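PDB 5Y6T: endo-1,4-beta-mannanase from Eisenia fetida, which probably hydrolyses internal beta-1,4-mannosidic linkages in mannans, as an earthworm enzyme of glycoside hydrolase family 5 associated with cold adaptation. Local coordinates for residues Q6-Q11 and V22-M27; G41-D44 and A50-D53; W314-G319 and G358-I363. One frame throughout, in Å; residues are numbered along the deposited sequence. Where two conformers were deposited one is given.

Interaction 1: Q6-Q11 and V22-M27; sequences QFLDVQ and VFMSGM
No flat group of the two segments takes part where L8 meets V22 and M24; the ring of F23, in the same strand as M24, lies on the other side of it, with CB of S25 at its edge and in its plane and the ring of Y316 packed edge-to-face with it, while the ring of F7 makes a cation-pi pair with K221. The contact itself is wholly aliphatic and thioether. L8 reaches across with both methyls, and each has its own main partner: CD1 comes to 3.6 Å from CG2 of V22, while CD2 lies 4.0 Å from SD of M24. The branch of L8 thus straddles two side chains that project from alternate residues of one strand and so share a face. Its CG stands anti to the backbone N (chi1 -164°), which swings the fork to the side of the carbonyl carbon and toward V22 and M24, across a CA separation of 8.7 Å between L8 and V22. V22 and L8 meet at a slant. M24 instead runs past L8 in the opposite direction; bends at chi2 (-68°) and chi3 (95°) fold its end back, bringing CE to 4.2 Å from CD1 of L8.

This is the N-terminal end of the strands of a (beta/alpha)8 barrel, the fold of the GH5 family. Strand 20-28 is its first parallel strand, paired with 65-72 and 322-325, whereas 9-11 and 14-17 precede it as antiparallel additions. The side chain of L8 therefore enters that end from the N-terminal segment, where L112 and F114 of strand 112-119 touch both L8 and M24, and L15 of strand 14-17 does likewise. On the outer face of the strand, F23 packs on L348 and S25 on L345, both from helix 338-348.

Interaction 2: G41-D44 and A50-D53; sequences GQYD and ALED
The hydroxyl of Y43 donates a short hydrogen bond to E52, with OH 2.6 Å from OE2. OE2 receives it on its anti lone pair, the one directed away from the other carboxylate oxygen, and lies at the edge of the phenol ring near its plane. The two side chains cross at about a right angle, the carboxylate being turned 50° from the ring. E52 is extended beyond CG, and its methylene also crowds the hydroxyl: CG is 3.1 Å from OH of Y43. The phenol is thus met by both the aliphatic stem and the acidic end of the same side chain.

Farther back along the ring, CD1 of L51 approaches obliquely, 3.9 Å from CD1 of Y43. With its CG anti to the backbone N (chi1 -171°), Y43 sends the ring along the helix toward these later residues. The CA atoms of Y43 and L51 are 8.5 Å apart, less than eight residues of a straight alpha-helix would span, so the helix departs from straightness over this interval, which includes the disulfide between the adjacent C45 and C46. D98, Q101 and F102 of helix 95-108 also touch Y43, and V105 touches E52. Helix 42-60 forms the beta-alpha-beta crossover between strands 20-28 and 65-72, a connection typical of the (beta/alpha)8 barrel of GH5 enzymes.

Interaction 3: W314-G319 and G358-I363; sequences WAYTQG and GRIDII
The final turn of helix 308-317 comes up beside the segment 358-363, with the CA atoms of Y316 and G358 8.1 Å apart and G358 in a backbone conformation (phi 96°) suited to a residue without a side chain. Y316 spans the gap with its phenol. Its OH donates to the carbonyl O of G358 at 2.5 Å, a very short bond that lies in the carbonyl plane on a lone pair, with a C=O...donor angle of 132°. The acceptor sits at the ring edge, in the plane of the phenol. The same hydroxyl is hydrogen-bonded to the backbone N of D353, and so a buried polar atom joins the helix to both strands of the small hairpin 352-353 and 358-359.

I360 meets the ring at a slant: its CD1 is 3.9 Å from CE1 of Y316, and its CG1 is also 3.9 Å from CE1 of Y316. Having CG1 anti to the carbonyl carbon (chi1 -60°) places this longer branch against the phenol.

Beyond I360 the chain makes an inverse gamma turn centred on D361. The CB of R359 points away from the segment 314-319, and in one of its two conformers this arginine donates NE to O of D361 at 2.8 Å, from above the carbonyl plane.

L348 of helix 338-348 packs on both Y316 and I360, while F23 of strand 20-28 touches I360, so the contact of helix 308-317 with the segment 358-363 is flanked by helix 338-348 and the first barrel strand.

The three contacts follow one another along the chain without overlap. Interactions 1 and 3 are neighbours, their centres 9 Å apart, and strand 20-28 links them: F23 N lies 3.1 Å from R359 O, a probable hydrogen bond, and CE of M24 packs 3.6 Å from CD1 of I362. The C-terminal segment is thereby held against the first barrel strand, beside the N-terminal segment. Interaction 2 stands apart on helix 42-60, which follows that strand in sequence; its centre is 24 Å from that of interaction 1 and 29 Å from that of interaction 3. It joins two parts of one helix outside the barrel; the others bring both terminal regions to strand 20-28.

Interaction 1: Q6-Q11 and V22-M27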
loop_
_atom_site.group_PDB
_atom_site.type_symbol
_atom_site.label_atom_id
_atom_site.label_comp_id
_atom_site.label_asym_id
_atom_site.label_seq_id
_atom_site.Cartn_x
_atom_site.Cartn_y
_atom_site.Cartn_z
ATOM N N GLN A 6 5.241 18.679 -10.730
ATOM C CA GLN A 6 5.847 17.394 -10.485
ATOM C C GLN A 6 5.152 16.535 -9.369
ATOM O O GLN A 6 4.901 16.980 -8.252
ATOM C CB GLN A 6 7.343 17.562 -10.178
ATOM C CG GLN A 6 8.140 18.073 -11.369
ATOM C CD GLN A 6 8.085 17.131 -12.559
ATOM O OE1 GLN A 6 8.250 15.923 -12.403
ATOM N NE2 GLN A 6 7.862 17.680 -13.759
ATOM N N PHE A 7 4.907 15.271 -9.705
ATOM C CA PHE A 7 4.402 14.294 -8.753
ATOM C C PHE A 7 5.386 13.111 -8.677
ATOM O O PHE A 7 6.251 12.977 -9.508
ATOM C CB PHE A 7 3.069 13.775 -9.256
ATOM C CG PHE A 7 2.024 14.850 -9.408
ATOM C CD1 PHE A 7 1.869 15.529 -10.631
ATOM C CD2 PHE A 7 1.200 15.196 -8.340
ATOM C CE1 PHE A 7 0.904 16.498 -10.783
ATOM C CE2 PHE A 7 0.227 16.181 -8.473
ATOM C CZ PHE A 7 0.071 16.840 -9.702
ATOM N N LEU A 8 5.259 12.307 -7.632
ATOM C CA LEU A 8 6.180 11.191 -7.431
ATOM C C LEU A 8 6.117 10.302 -8.680
ATOM O O LEU A 8 5.018 10.083 -9.224
ATOM C CB LEU A 8 5.779 10.471 -6.153
ATOM C CG LEU A 8 6.765 9.533 -5.530
ATOM C CD1 LEU A 8 7.964 10.331 -5.064
ATOM C CD2 LEU A 8 6.002 8.843 -4.400
ATOM N N ASP A 9 7.280 9.861 -9.206
ATOM C CA ASP A 9 7.260 8.963 -10.352
ATOM C C ASP A 9 8.387 7.929 -10.279
ATOM O O ASP A 9 9.102 7.865 -9.268
ATOM C CB ASP A 9 7.191 9.728 -11.681
ATOM C CG ASP A 9 8.513 10.272 -12.130
ATOM O OD1 ASP A 9 9.339 10.573 -11.269
ATOM O OD2 ASP A 9 8.709 10.417 -13.359
ATOM N N VAL A 10 8.458 7.078 -11.295
ATOM C CA VAL A 10 9.449 5.987 -11.358
ATOM C C VAL A 10 10.181 6.044 -12.704
ATOM O O VAL A 10 9.568 6.022 -13.782
ATOM C CB VAL A 10 8.797 4.606 -11.137
ATOM C CG1 VAL A 10 9.797 3.464 -11.415
ATOM C CG2 VAL A 10 8.219 4.486 -9.753
ATOM N N GLN A 11 11.496 6.027 -12.629
ATOM C CA GLN A 11 12.352 5.969 -13.828
ATOM C C GLN A 11 13.589 5.203 -13.559
ATOM O O GLN A 11 14.162 5.304 -12.478
ATOM C CB GLN A 11 12.718 7.369 -14.304
ATOM C CG GLN A 11 11.531 8.170 -14.834
ATOM C CD GLN A 11 10.858 7.524 -16.044
ATOM O OE1 GLN A 11 11.487 6.765 -16.799
ATOM N NE2 GLN A 11 9.546 7.781 -16.204
ATOM N N VAL A 22 14.309 9.716 -4.493
ATOM C CA VAL A 22 13.716 9.993 -3.151
ATOM C C VAL A 22 13.410 8.661 -2.485
ATOM O O VAL A 22 13.139 7.689 -3.146
ATOM C CB VAL A 22 12.451 10.882 -3.240
ATOM C CG1 VAL A 22 12.867 12.293 -3.651
ATOM C CG2 VAL A 22 11.418 10.363 -4.235
ATOM N N PHE A 23 13.413 8.661 -1.151
ATOM C CA PHE A 23 13.122 7.464 -0.370
ATOM C C PHE A 23 11.919 7.757 0.522
ATOM O O PHE A 23 11.934 8.741 1.221
ATOM C CB PHE A 23 14.336 7.148 0.482
ATOM C CG PHE A 23 14.195 5.919 1.339
ATOM C CD1 PHE A 23 13.649 6.013 2.598
ATOM C CD2 PHE A 23 14.576 4.656 0.846
ATOM C CE1 PHE A 23 13.513 4.877 3.400
ATOM C CE2 PHE A 23 14.470 3.529 1.654
ATOM C CZ PHE A 23 13.991 3.656 2.929
ATOM N N MET A 24 10.912 6.888 0.533
ATOM C CA MET A 24 9.747 7.160 1.355
ATOM C C MET A 24 9.969 6.589 2.762
ATOM O O MET A 24 9.913 5.372 2.980
ATOM C CB MET A 24 8.485 6.491 0.742
ATOM C CG MET A 24 8.170 6.953 -0.665
ATOM S SD MET A 24 7.636 8.667 -0.769
ATOM C CE MET A 24 9.196 9.493 -1.139
ATOM N N SER A 25 10.183 7.472 3.729
ATOM C CA SER A 25 10.410 7.089 5.099
ATOM C C SER A 25 9.262 7.545 5.972
ATOM O O SER A 25 8.969 8.701 5.980
ATOM C CB SER A 25 11.703 7.692 5.629
ATOM O OG SER A 25 11.945 7.381 6.977
ATOM N N GLY A 26 8.547 6.633 6.599
ATOM C CA GLY A 26 7.370 7.029 7.316
ATOM C C GLY A 26 6.680 5.896 8.014
ATOM O O GLY A 26 7.319 4.928 8.387
ATOM N N MET A 27 5.411 6.093 8.319
ATOM C CA MET A 27 4.632 5.080 9.043
ATOM C C MET A 27 3.363 4.753 8.330
ATOM O O MET A 27 2.733 5.634 7.717
ATOM C CB MET A 27 4.266 5.596 10.468
ATOM C CG MET A 27 5.459 6.007 11.292
ATOM S SD MET A 27 4.878 6.361 12.998
ATOM C CE MET A 27 6.253 7.290 13.661
#

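Interaction 2: G41-D44 and A50-D53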
loop_
_atom_site.group_PDB
_atom_site.type_symbol
_atom_site.label_atom_id
_atom_site.label_comp_id
_atom_site.label_asym_id
_atom_site.label_seq_id
_atom_site.Cartn_x
_atom_site.Cartn_y
_atom_site.Cartn_z
ATOM N N GLY A 41 -19.214 11.648 6.680
ATOM C CA GLY A 41 -18.966 12.820 7.571
ATOM C C GLY A 41 -18.077 12.557 8.786
ATOM O O GLY A 41 -18.000 13.395 9.710
ATOM N N GLN A 42 -17.286 11.465 8.752
ATOM C CA GLN A 42 -16.485 11.056 9.863
ATOM C C GLN A 42 -15.277 11.936 10.069
ATOM O O GLN A 42 -14.829 12.131 11.168
ATOM C CB GLN A 42 -16.099 9.569 9.734
ATOM C CG GLN A 42 -17.301 8.677 9.864
ATOM C CD GLN A 42 -18.140 8.962 11.116
ATOM O OE1 GLN A 42 -17.670 8.737 12.231
ATOM N NE2 GLN A 42 -19.351 9.461 10.916
ATOM N N TYR A 43 -14.719 12.448 8.989
ATOM C CA TYR A 43 -13.502 13.188 9.100
ATOM C C TYR A 43 -13.800 14.494 9.845
ATOM O O TYR A 43 -13.080 14.852 10.781
ATOM C CB TYR A 43 -12.934 13.447 7.674
ATOM C CG TYR A 43 -11.548 14.025 7.653
ATOM C CD1 TYR A 43 -10.430 13.202 7.612
ATOM C CD2 TYR A 43 -11.331 15.396 7.623
ATOM C CE1 TYR A 43 -9.160 13.751 7.571
ATOM C CE2 TYR A 43 -10.068 15.929 7.629
ATOM C CZ TYR A 43 -8.974 15.083 7.542
ATOM O OH TYR A 43 -7.675 15.609 7.545
ATOM N N ASP A 44 -14.849 15.216 9.419
ATOM C CA ASP A 44 -15.177 16.462 10.124
ATOM C C ASP A 44 -15.700 16.227 11.537
ATOM O O ASP A 44 -15.359 17.016 12.410
ATOM C CB ASP A 44 -16.229 17.267 9.399
ATOM C CG ASP A 44 -15.726 17.901 8.174
ATOM O OD1 ASP A 44 -14.509 18.175 8.050
ATOM O OD2 ASP A 44 -16.572 18.066 7.297
ATOM N N ALA A 50 -7.312 13.926 14.747
ATOM C CA ALA A 50 -6.375 12.868 15.049
ATOM C C ALA A 50 -5.516 12.549 13.813
ATOM O O ALA A 50 -4.344 12.437 13.942
ATOM C CB ALA A 50 -7.093 11.623 15.565
ATOM N N LEU A 51 -6.120 12.494 12.645
ATOM C CA LEU A 51 -5.439 12.118 11.391
ATOM C C LEU A 51 -4.432 13.195 11.006
ATOM O O LEU A 51 -3.291 12.907 10.645
ATOM C CB LEU A 51 -6.419 11.824 10.286
ATOM C CG LEU A 51 -7.243 10.504 10.460
ATOM C CD1 LEU A 51 -8.447 10.389 9.545
ATOM C CD2 LEU A 51 -6.400 9.266 10.324
ATOM N N GLU A 52 -4.822 14.450 11.137
ATOM C CA GLU A 52 -3.911 15.545 10.822
ATOM C C GLU A 52 -2.750 15.639 11.800
ATOM O O GLU A 52 -1.668 15.982 11.390
ATOM C CB GLU A 52 -4.689 16.866 10.720
ATOM C CG GLU A 52 -5.710 16.820 9.587
ATOM C CD GLU A 52 -6.645 18.054 9.461
ATOM O OE1 GLU A 52 -6.462 19.041 10.199
ATOM O OE2 GLU A 52 -7.530 18.040 8.569
ATOM N N ASP A 53 -2.991 15.327 13.077
ATOM C CA ASP A 53 -1.973 15.266 14.069
ATOM C C ASP A 53 -0.949 14.173 13.669
ATOM O O ASP A 53 0.246 14.372 13.863
ATOM C CB ASP A 53 -2.601 15.010 15.445
ATOM C CG ASP A 53 -1.616 15.041 16.580
ATOM O OD1 ASP A 53 -0.980 16.070 16.797
ATOM O OD2 ASP A 53 -1.457 14.002 17.216
#

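Interaction 3: W314-G319 and G358-I363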
loop_
_atom_site.group_PDB
_atom_site.type_symbol
_atom_site.label_atom_id
_atom_site.label_comp_id
_atom_site.label_asym_id
_atom_site.label_seq_id
_atom_site.Cartn_x
_atom_site.Cartn_y
_atom_site.Cartn_z
ATOM N N TRP A 314 18.633 -0.526 7.026
ATOM C CA TRP A 314 18.775 -1.572 6.041
ATOM C C TRP A 314 18.015 -1.143 4.793
ATOM O O TRP A 314 18.505 -1.240 3.708
ATOM C CB TRP A 314 18.232 -2.880 6.581
ATOM C CG TRP A 314 18.377 -4.000 5.599
ATOM C CD1 TRP A 314 17.481 -4.430 4.682
ATOM C CD2 TRP A 314 19.561 -4.792 5.408
ATOM N NE1 TRP A 314 18.032 -5.419 3.890
ATOM C CE2 TRP A 314 19.307 -5.676 4.354
ATOM C CE3 TRP A 314 20.834 -4.823 6.053
ATOM C CZ2 TRP A 314 20.268 -6.653 3.911
ATOM C CZ3 TRP A 314 21.786 -5.767 5.616
ATOM C CH2 TRP A 314 21.502 -6.644 4.511
ATOM N N ALA A 315 16.772 -0.665 4.965
ATOM C CA ALA A 315 15.951 -0.303 3.812
ATOM C C ALA A 315 16.656 0.774 2.968
ATOM O O ALA A 315 16.705 0.716 1.749
ATOM C CB ALA A 315 14.629 0.214 4.277
ATOM N N TYR A 316 17.209 1.753 3.670
ATOM C CA TYR A 316 17.844 2.927 3.062
ATOM C C TYR A 316 19.116 2.569 2.314
ATOM O O TYR A 316 19.409 3.129 1.248
ATOM C CB TYR A 316 18.082 4.049 4.093
ATOM C CG TYR A 316 18.564 5.307 3.431
ATOM C CD1 TYR A 316 17.642 6.194 2.827
ATOM C CD2 TYR A 316 19.880 5.615 3.405
ATOM C CE1 TYR A 316 18.062 7.342 2.170
ATOM C CE2 TYR A 316 20.323 6.777 2.789
ATOM C CZ TYR A 316 19.411 7.631 2.145
ATOM O OH TYR A 316 19.799 8.777 1.498
ATOM N N THR A 317 19.874 1.639 2.874
ATOM C CA THR A 317 21.210 1.381 2.374
ATOM C C THR A 317 21.327 0.163 1.446
ATOM O O THR A 317 22.341 -0.002 0.813
ATOM C CB THR A 317 22.174 1.172 3.549
ATOM O OG1 THR A 317 21.766 0.060 4.348
ATOM C CG2 THR A 317 22.263 2.442 4.400
ATOM N N GLN A 318 20.304 -0.668 1.404
ATOM C CA GLN A 318 20.385 -1.947 0.658
ATOM C C GLN A 318 19.371 -1.984 -0.489
ATOM O O GLN A 318 18.945 -3.103 -0.904
ATOM C CB GLN A 318 20.145 -3.085 1.655
ATOM C CG GLN A 318 21.266 -3.158 2.707
ATOM C CD GLN A 318 22.610 -3.479 2.076
ATOM O OE1 GLN A 318 22.664 -4.129 1.070
ATOM N NE2 GLN A 318 23.711 -3.024 2.704
ATOM N N GLY A 319 19.024 -0.824 -1.032
ATOM C CA GLY A 319 18.398 -0.817 -2.397
ATOM C C GLY A 319 16.888 -0.616 -2.468
ATOM O O GLY A 319 16.294 -0.640 -3.556
ATOM N N GLY A 358 18.576 7.894 -1.424
ATOM C CA GLY A 358 18.274 9.216 -1.963
ATOM C C GLY A 358 17.714 10.182 -0.899
ATOM O O GLY A 358 17.982 10.064 0.305
ATOM N N ARG A 359 16.954 11.143 -1.352
ATOM C CA ARG A 359 16.554 12.275 -0.532
ATOM C C ARG A 359 15.419 11.882 0.420
ATOM O O ARG A 359 14.449 11.325 0.005
ATOM C CB ARG A 359 16.094 13.415 -1.425
ATOM C CG ARG A 359 15.592 14.617 -0.679
ATOM C CD ARG A 359 15.442 15.822 -1.617
ATOM N NE ARG A 359 15.166 17.061 -0.881
ATOM C CZ ARG A 359 15.204 18.299 -1.392
ATOM N NH1 ARG A 359 15.541 18.522 -2.658
ATOM N NH2 ARG A 359 14.944 19.339 -0.611
ATOM N N ILE A 360 15.571 12.178 1.694
ATOM C CA ILE A 360 14.584 12.030 2.756
ATOM C C ILE A 360 13.853 13.341 3.004
ATOM O O ILE A 360 12.609 13.331 3.066
ATOM C CB ILE A 360 15.248 11.549 4.087
ATOM C CG1 ILE A 360 15.929 10.192 3.872
ATOM C CG2 ILE A 360 14.251 11.564 5.240
ATOM C CD1 ILE A 360 14.985 9.010 3.802
ATOM N N ASP A 361 14.583 14.482 3.101
ATOM C CA ASP A 361 13.924 15.740 3.507
ATOM C C ASP A 361 13.330 16.377 2.253
ATOM O O ASP A 361 13.901 17.296 1.650
ATOM C CB ASP A 361 14.890 16.755 4.175
ATOM C CG ASP A 361 15.535 16.215 5.468
ATOM O OD1 ASP A 361 15.125 15.160 6.046
ATOM O OD2 ASP A 361 16.499 16.829 5.927
ATOM N N ILE A 362 12.188 15.876 1.851
ATOM C CA ILE A 362 11.544 16.294 0.630
ATOM C C ILE A 362 10.790 17.596 0.859
ATOM O O ILE A 362 10.272 17.854 1.959
ATOM C CB ILE A 362 10.606 15.159 0.193
ATOM C CG1 ILE A 362 11.437 13.967 -0.252
ATOM C CG2 ILE A 362 9.688 15.600 -0.938
ATOM C CD1 ILE A 362 10.654 12.680 -0.259
ATOM N N ILE A 363 10.693 18.386 -0.215
ATOM C CA ILE A 363 9.946 19.656 -0.211
ATOM C C ILE A 363 9.019 19.588 -1.404
ATOM O O ILE A 363 9.432 19.397 -2.541
ATOM C CB ILE A 363 10.885 20.863 -0.304
ATOM C CG1 ILE A 363 11.755 20.922 0.944
ATOM C CG2 ILE A 363 10.088 22.140 -0.364
ATOM C CD1 ILE A 363 11.079 21.380 2.206
#